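Long-range contacts in RNA 2',3'-cyclic phosphodiesterase (Deinococcus radiodurans, PDB 5H7E), which belongs to the LigT-like phosphoesterases of the 2H clan, enzymes whose fold pairs curved antiparallel beta-sheet with a few flanking helices: residues A[66-71]-A[175-180]; A[71-76]-A[99-104]. One frame throughout, in Å; residues are numbered along the deposited sequence.

Contact 1 of 2, residues A[66-71]-A[175-180]. With SO4 (sulfate ion), chain F.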
loop_
_atom_site.group_PDB
_atom_site.type_symbol
_atom_site.label_atom_id
_atom_site.label_comp_id
_atom_site.label_asym_id
_atom_site.label_seq_id
_atom_site.Cartn_x
_atom_site.Cartn_y
_atom_site.Cartn_z
ATOM N N LEU A 66 3.878 -2.195 16.812
ATOM C CA LEU A 66 3.874 -0.827 16.254
ATOM C C LEU A 66 2.480 -0.222 16.232
ATOM O O LEU A 66 2.344 1.007 16.178
ATOM C CB LEU A 66 4.466 -0.803 14.840
ATOM C CG LEU A 66 5.981 -1.074 14.855
ATOM C CD1 LEU A 66 6.659 -1.044 13.472
ATOM C CD2 LEU A 66 6.749 -0.176 15.842
ATOM N N THR A 67 1.430 -1.037 16.235
ATOM C CA THR A 67 0.072 -0.527 16.146
ATOM C C THR A 67 -0.599 -0.438 17.489
ATOM O O THR A 67 -1.696 0.120 17.580
ATOM C CB THR A 67 -0.806 -1.427 15.237
ATOM O OG1 THR A 67 -0.747 -2.782 15.738
ATOM C CG2 THR A 67 -0.310 -1.400 13.789
ATOM N N GLN A 68 0.025 -0.950 18.541
ATOM C CA GLN A 68 -0.679 -1.067 19.806
ATOM C C GLN A 68 -1.092 0.294 20.370
ATOM O O GLN A 68 -2.149 0.408 20.995
ATOM C CB GLN A 68 0.207 -1.821 20.798
ATOM C CG GLN A 68 -0.514 -2.237 22.049
ATOM C CD GLN A 68 -1.641 -3.266 21.817
ATOM O OE1 GLN A 68 -1.770 -3.872 20.742
ATOM N NE2 GLN A 68 -2.461 -3.461 22.852
ATOM N N ASP A 69 -0.281 1.341 20.163
ATOM C CA ASP A 69 -0.498 2.624 20.829
ATOM C C ASP A 69 -0.951 3.738 19.888
ATOM O O ASP A 69 -1.135 4.875 20.338
ATOM C CB ASP A 69 0.786 3.047 21.552
ATOM C CG ASP A 69 1.086 2.203 22.772
ATOM O OD1 ASP A 69 0.206 1.476 23.271
ATOM O OD2 ASP A 69 2.198 2.318 23.270
ATOM N N LEU A 70 -1.219 3.423 18.614
ATOM C CA LEU A 70 -1.787 4.381 17.680
ATOM C C LEU A 70 -3.302 4.247 17.664
ATOM O O LEU A 70 -3.824 3.126 17.686
ATOM C CB LEU A 70 -1.267 4.113 16.258
ATOM C CG LEU A 70 0.168 4.523 15.984
ATOM C CD1 LEU A 70 0.666 3.973 14.639
ATOM C CD2 LEU A 70 0.264 6.062 15.966
ATOM N N PRO A 71 -4.040 5.333 17.560
ATOM C CA PRO A 71 -5.481 5.244 17.278
ATOM C C PRO A 71 -5.716 4.891 15.825
ATOM O O PRO A 71 -4.792 4.921 15.004
ATOM C CB PRO A 71 -5.983 6.668 17.592
ATOM C CG PRO A 71 -4.837 7.505 17.083
ATOM C CD PRO A 71 -3.544 6.717 17.406
ATOM N N ARG A 175 -4.570 -4.461 14.856
ATOM C CA ARG A 175 -5.495 -3.371 15.147
ATOM C C ARG A 175 -4.766 -2.192 15.785
ATOM O O ARG A 175 -3.907 -2.378 16.653
ATOM C CB ARG A 175 -6.564 -3.872 16.114
ATOM C CG ARG A 175 -7.756 -2.985 16.259
ATOM C CD ARG A 175 -8.931 -3.708 16.976
ATOM N NE ARG A 175 -10.190 -3.032 16.669
ATOM C CZ ARG A 175 -10.841 -3.165 15.515
ATOM N NH1 ARG A 175 -11.962 -2.492 15.295
ATOM N NH2 ARG A 175 -10.370 -3.972 14.576
ATOM N N PHE A 176 -5.164 -0.984 15.398
ATOM C CA PHE A 176 -4.726 0.224 16.104
ATOM C C PHE A 176 -5.517 0.314 17.401
ATOM O O PHE A 176 -6.735 0.572 17.388
ATOM C CB PHE A 176 -4.970 1.457 15.221
ATOM C CG PHE A 176 -4.177 1.492 13.957
ATOM C CD1 PHE A 176 -2.779 1.536 13.997
ATOM C CD2 PHE A 176 -4.835 1.564 12.709
ATOM C CE1 PHE A 176 -2.049 1.599 12.842
ATOM C CE2 PHE A 176 -4.108 1.616 11.510
ATOM C CZ PHE A 176 -2.715 1.633 11.552
ATOM N N ARG A 177 -4.842 0.103 18.530
ATOM C CA ARG A 177 -5.521 -0.042 19.803
ATOM C C ARG A 177 -5.309 1.152 20.712
ATOM O O ARG A 177 -5.697 1.119 21.884
ATOM C CB ARG A 177 -5.080 -1.331 20.500
ATOM C CG ARG A 177 -5.500 -2.550 19.671
ATOM C CD ARG A 177 -5.196 -3.855 20.394
ATOM N NE ARG A 177 -5.496 -5.021 19.565
ATOM C CZ ARG A 177 -6.683 -5.628 19.492
ATOM N NH1 ARG A 177 -7.717 -5.179 20.200
ATOM N NH2 ARG A 177 -6.840 -6.679 18.684
ATOM N N GLY A 178 -4.726 2.228 20.198
ATOM C CA GLY A 178 -4.351 3.349 21.056
ATOM C C GLY A 178 -5.361 4.463 20.957
ATOM O O GLY A 178 -6.468 4.292 20.432
ATOM N N SER A 179 -4.950 5.645 21.437
ATOM C CA SER A 179 -5.732 6.862 21.273
ATOM C C SER A 179 -4.800 8.048 21.033
ATOM O O SER A 179 -3.604 8.007 21.353
ATOM C CB SER A 179 -6.614 7.137 22.485
ATOM O OG SER A 179 -5.815 7.572 23.562
ATOM N N ALA A 180 -5.365 9.115 20.466
ATOM C CA ALA A 180 -4.638 10.368 20.278
ATOM C C ALA A 180 -4.929 11.389 21.368
ATOM O O ALA A 180 -4.358 12.483 21.339
ATOM C CB ALA A 180 -4.970 10.975 18.919
HETATM S S SO4 F . -3.325 -7.236 17.203
HETATM O O1 SO4 F . -3.063 -8.687 17.162
HETATM O O2 SO4 F . -2.139 -6.638 16.613
HETATM O O3 SO4 F . -3.451 -6.761 18.588
HETATM O O4 SO4 F . -4.591 -6.935 16.510
HETATM O O HOH W 1 -1.119 7.582 19.908
HETATM O O HOH W 2 -2.013 5.523 22.877
#

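Contact 2 of 2, residues A[71-76]-A[99-104]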
loop_
_atom_site.group_PDB
_atom_site.type_symbol
_atom_site.label_atom_id
_atom_site.label_comp_id
_atom_site.label_asym_id
_atom_site.label_seq_id
_atom_site.Cartn_x
_atom_site.Cartn_y
_atom_site.Cartn_z
ATOM N N PRO A 71 -4.040 5.333 17.560
ATOM C CA PRO A 71 -5.481 5.244 17.278
ATOM C C PRO A 71 -5.716 4.891 15.825
ATOM O O PRO A 71 -4.792 4.921 15.004
ATOM C CB PRO A 71 -5.983 6.668 17.592
ATOM C CG PRO A 71 -4.837 7.505 17.083
ATOM C CD PRO A 71 -3.544 6.717 17.406
ATOM N N PRO A 72 -6.937 4.492 15.468
ATOM C CA PRO A 72 -7.266 4.289 14.059
ATOM C C PRO A 72 -6.884 5.538 13.284
ATOM O O PRO A 72 -7.121 6.647 13.762
ATOM C CB PRO A 72 -8.785 4.104 14.097
ATOM C CG PRO A 72 -8.974 3.397 15.403
ATOM C CD PRO A 72 -8.058 4.121 16.347
ATOM N N LEU A 73 -6.261 5.341 12.113
ATOM C CA LEU A 73 -5.705 6.468 11.377
ATOM C C LEU A 73 -6.778 7.055 10.481
ATOM O O LEU A 73 -7.562 6.323 9.895
ATOM C CB LEU A 73 -4.516 6.038 10.516
ATOM C CG LEU A 73 -3.359 5.406 11.314
ATOM C CD1 LEU A 73 -2.284 5.051 10.316
ATOM C CD2 LEU A 73 -2.845 6.378 12.366
ATOM N N HIS A 74 -6.807 8.383 10.359
ATOM C CA HIS A 74 -7.784 9.036 9.502
ATOM C C HIS A 74 -7.090 9.420 8.213
ATOM O O HIS A 74 -6.230 10.301 8.211
ATOM C CB HIS A 74 -8.392 10.240 10.189
ATOM C CG HIS A 74 -9.514 10.824 9.393
ATOM N ND1 HIS A 74 -9.498 12.110 8.900
ATOM C CD2 HIS A 74 -10.654 10.253 8.926
ATOM C CE1 HIS A 74 -10.601 12.326 8.209
ATOM N NE2 HIS A 74 -11.325 11.219 8.217
ATOM N N VAL A 75 -7.388 8.683 7.126
ATOM C CA VAL A 75 -6.637 8.787 5.893
ATOM C C VAL A 75 -7.429 9.625 4.909
ATOM O O VAL A 75 -8.617 9.367 4.699
ATOM C CB VAL A 75 -6.378 7.399 5.296
ATOM C CG1 VAL A 75 -5.400 7.527 4.067
ATOM C CG2 VAL A 75 -5.743 6.455 6.372
ATOM N N ASN A 76 -6.776 10.651 4.347
ATOM C CA ASN A 76 -7.420 11.566 3.409
ATOM C C ASN A 76 -6.876 11.332 2.017
ATOM O O ASN A 76 -5.658 11.295 1.839
ATOM C CB ASN A 76 -7.118 12.985 3.837
ATOM C CG ASN A 76 -7.610 13.249 5.229
ATOM O OD1 ASN A 76 -8.806 13.384 5.426
ATOM N ND2 ASN A 76 -6.698 13.345 6.194
ATOM N N GLU A 99 -2.268 11.741 9.663
ATOM C CA GLU A 99 -1.366 11.932 10.806
ATOM C C GLU A 99 -0.844 10.582 11.292
ATOM O O GLU A 99 -1.615 9.653 11.546
ATOM C CB GLU A 99 -2.124 12.639 11.941
ATOM C CG GLU A 99 -1.204 12.987 13.128
ATOM C CD GLU A 99 -1.927 13.515 14.345
ATOM O OE1 GLU A 99 -3.187 13.512 14.382
ATOM O OE2 GLU A 99 -1.218 13.954 15.285
ATOM N N GLY A 100 0.467 10.468 11.447
ATOM C CA GLY A 100 1.026 9.215 11.941
ATOM C C GLY A 100 1.474 8.248 10.872
ATOM O O GLY A 100 2.232 7.305 11.194
ATOM N N LEU A 101 1.050 8.446 9.623
ATOM C CA LEU A 101 1.271 7.388 8.618
ATOM C C LEU A 101 2.745 7.304 8.208
ATOM O O LEU A 101 3.291 6.197 8.084
ATOM C CB LEU A 101 0.376 7.611 7.419
ATOM C CG LEU A 101 0.554 6.565 6.288
ATOM C CD1 LEU A 101 0.217 5.144 6.762
ATOM C CD2 LEU A 101 -0.402 6.970 5.228
ATOM N N THR A 102 3.398 8.443 7.935
ATOM C CA THR A 102 4.837 8.400 7.670
ATOM C C THR A 102 5.613 7.811 8.845
ATOM O O THR A 102 6.504 6.979 8.645
ATOM C CB THR A 102 5.385 9.767 7.323
ATOM O OG1 THR A 102 4.740 10.184 6.106
ATOM C CG2 THR A 102 6.927 9.696 7.135
ATOM N N GLU A 103 5.292 8.227 10.071
ATOM C CA GLU A 103 5.981 7.697 11.238
ATOM C C GLU A 103 5.792 6.188 11.341
ATOM O O GLU A 103 6.741 5.463 11.611
ATOM C CB GLU A 103 5.444 8.413 12.496
ATOM C CG GLU A 103 5.483 7.705 13.826
ATOM C CD GLU A 103 4.704 8.480 14.953
ATOM O OE1 GLU A 103 4.187 9.580 14.723
ATOM O OE2 GLU A 103 4.616 7.981 16.076
ATOM N N LEU A 104 4.594 5.706 11.084
ATOM C CA LEU A 104 4.366 4.251 11.121
ATOM C C LEU A 104 5.182 3.542 10.054
ATOM O O LEU A 104 5.839 2.531 10.322
ATOM C CB LEU A 104 2.882 3.951 10.943
ATOM C CG LEU A 104 2.518 2.443 10.882
ATOM C CD1 LEU A 104 2.880 1.753 12.195
ATOM C CD2 LEU A 104 0.997 2.395 10.667
HETATM O O HOH W 3 -4.505 9.752 11.663
HETATM O O HOH W 4 -5.131 12.055 9.954
#

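Contact 1 of 2, residues A[66-71]-A[175-180]
The ring of Phe-176 packs against Thr-67, near the end of helix 56-67, and Leu-70, in the turn that follows: CE1 meets Thr-67 CG2 at 3.6 Å and CD1 meets Leu-70 CB at 3.7 Å. Leu-70 runs alongside Phe-176 in the same direction, whereas Thr-67 crosses it at about a right angle. With OG1 bonded back to Gly-63 O, Thr-67 turns its methyl to the ring and serves both a polar and an apolar neighbour. The backbones are tied by Arg-177 N donating to Thr-67 O (3.3 Å, 158° at the hydrogen) and by Gly-178 N reaching Leu-70 O at 2.8 Å from above the carbonyl plane. Gly-178, having no side chain, can bring CA within 3.6 Å of Asp-69 C; one water then bridges Asp-69 O and Ser-179 O. Farther along, the Pro-71 ring rests on the methyl of Ala-180. At the other end the bent chain of Gln-68 (chi2 65°) brings OE1 to 3.4 Å from Arg-177 CD. Arg-177 is extended, and its NE gives a 2.9 Å bond to O3 of a sulfate ion that Arg-175 N and Thr-64 OG1 also hold. The arrangement joins the C-terminal tail, just after strand 167-175, to the end of a helix flanking the antiparallel sheet of this 2H phosphoesterase, with the sulfate, probably from the crystallisation liquor, held at its margin.

Contact 2 of 2, residues A[71-76]-A[99-104]
Leu-73 and Glu-99 mark the closest approach of the two backbones, with CA atoms 7.0 Å apart, too far for direct hydrogen bonds. Strands 73-83 and 91-97 run antiparallel and are still bonded directly where Asn-76 meets Glu-97. Two residues farther out, His-74 faces Glu-99 and water takes over: one molecule accepts from His-74 N and donates to Glu-99 O at 2.9 Å, while a second donates to His-74 O at 2.7 Å and accepts from Glu-99 N. The two chains thus part, with water partnering all four polar atoms. Gly-100 then turns the chain as the N-cap of helix 101-114. Its positive phi of 94° is readily adopted by glycine, and its carbonyl O receives Leu-104 N at 2.9 Å in the first turn.

Among the side chains, Leu-73 does the bridging. Its CG lies anti to the carbonyl carbon (chi1 -59°), and its two methyls divide the work: CD2 touches Glu-99 O at 3.6 Å, and CD1 reaches the helix, 4.3 Å from Leu-101 CD1 and 4.2 Å from Leu-104 CD2. Leu-101 and Leu-104, three residues apart, emerge on the same side of the helix, facing Leu-73; the branched, wholly apolar leucine side chain suits all three places, which are buried. The imidazole of His-74 leads away from the helix segment, and Glu-99 is exposed, as befits polar and charged groups.

Leu-73 and Val-75 bond through their backbones to Ala-151 and Trp-149, placing strand 73-83 between strands 91-97 and 148-160. The helix leucines carry the apolar layer on to the sheet, where Leu-101 packs on Leu-12 of strand 6-13 and on Leu-45 of strand 42-48, and Leu-104 also touches Leu-45.

Overall arrangement
Contacts 1 and 2 have centres about 10 Å apart and share Pro-71, where the chain passes from the end of helix 56-67 toward strand 73-83. Apart from that shared residue, both segments of contact 2 fall between the two segments of contact 1 in the sequence. Phe-176 is the main joint: its CZ lies 3.7 Å from Leu-73 CD1 and its CE1 3.8 Å from Leu-104 CD2, so one apolar layer runs through both contacts. Leu-70 extends it, with CD1 4.0 Å from Leu-104 CD1. Leu-66 of helix 56-67 adds a direct touch on Leu-104 and Leu-108 of helix 101-114. The sulfate of contact 1 lies away from this layer, beside the exposed Arg-175 and Arg-177.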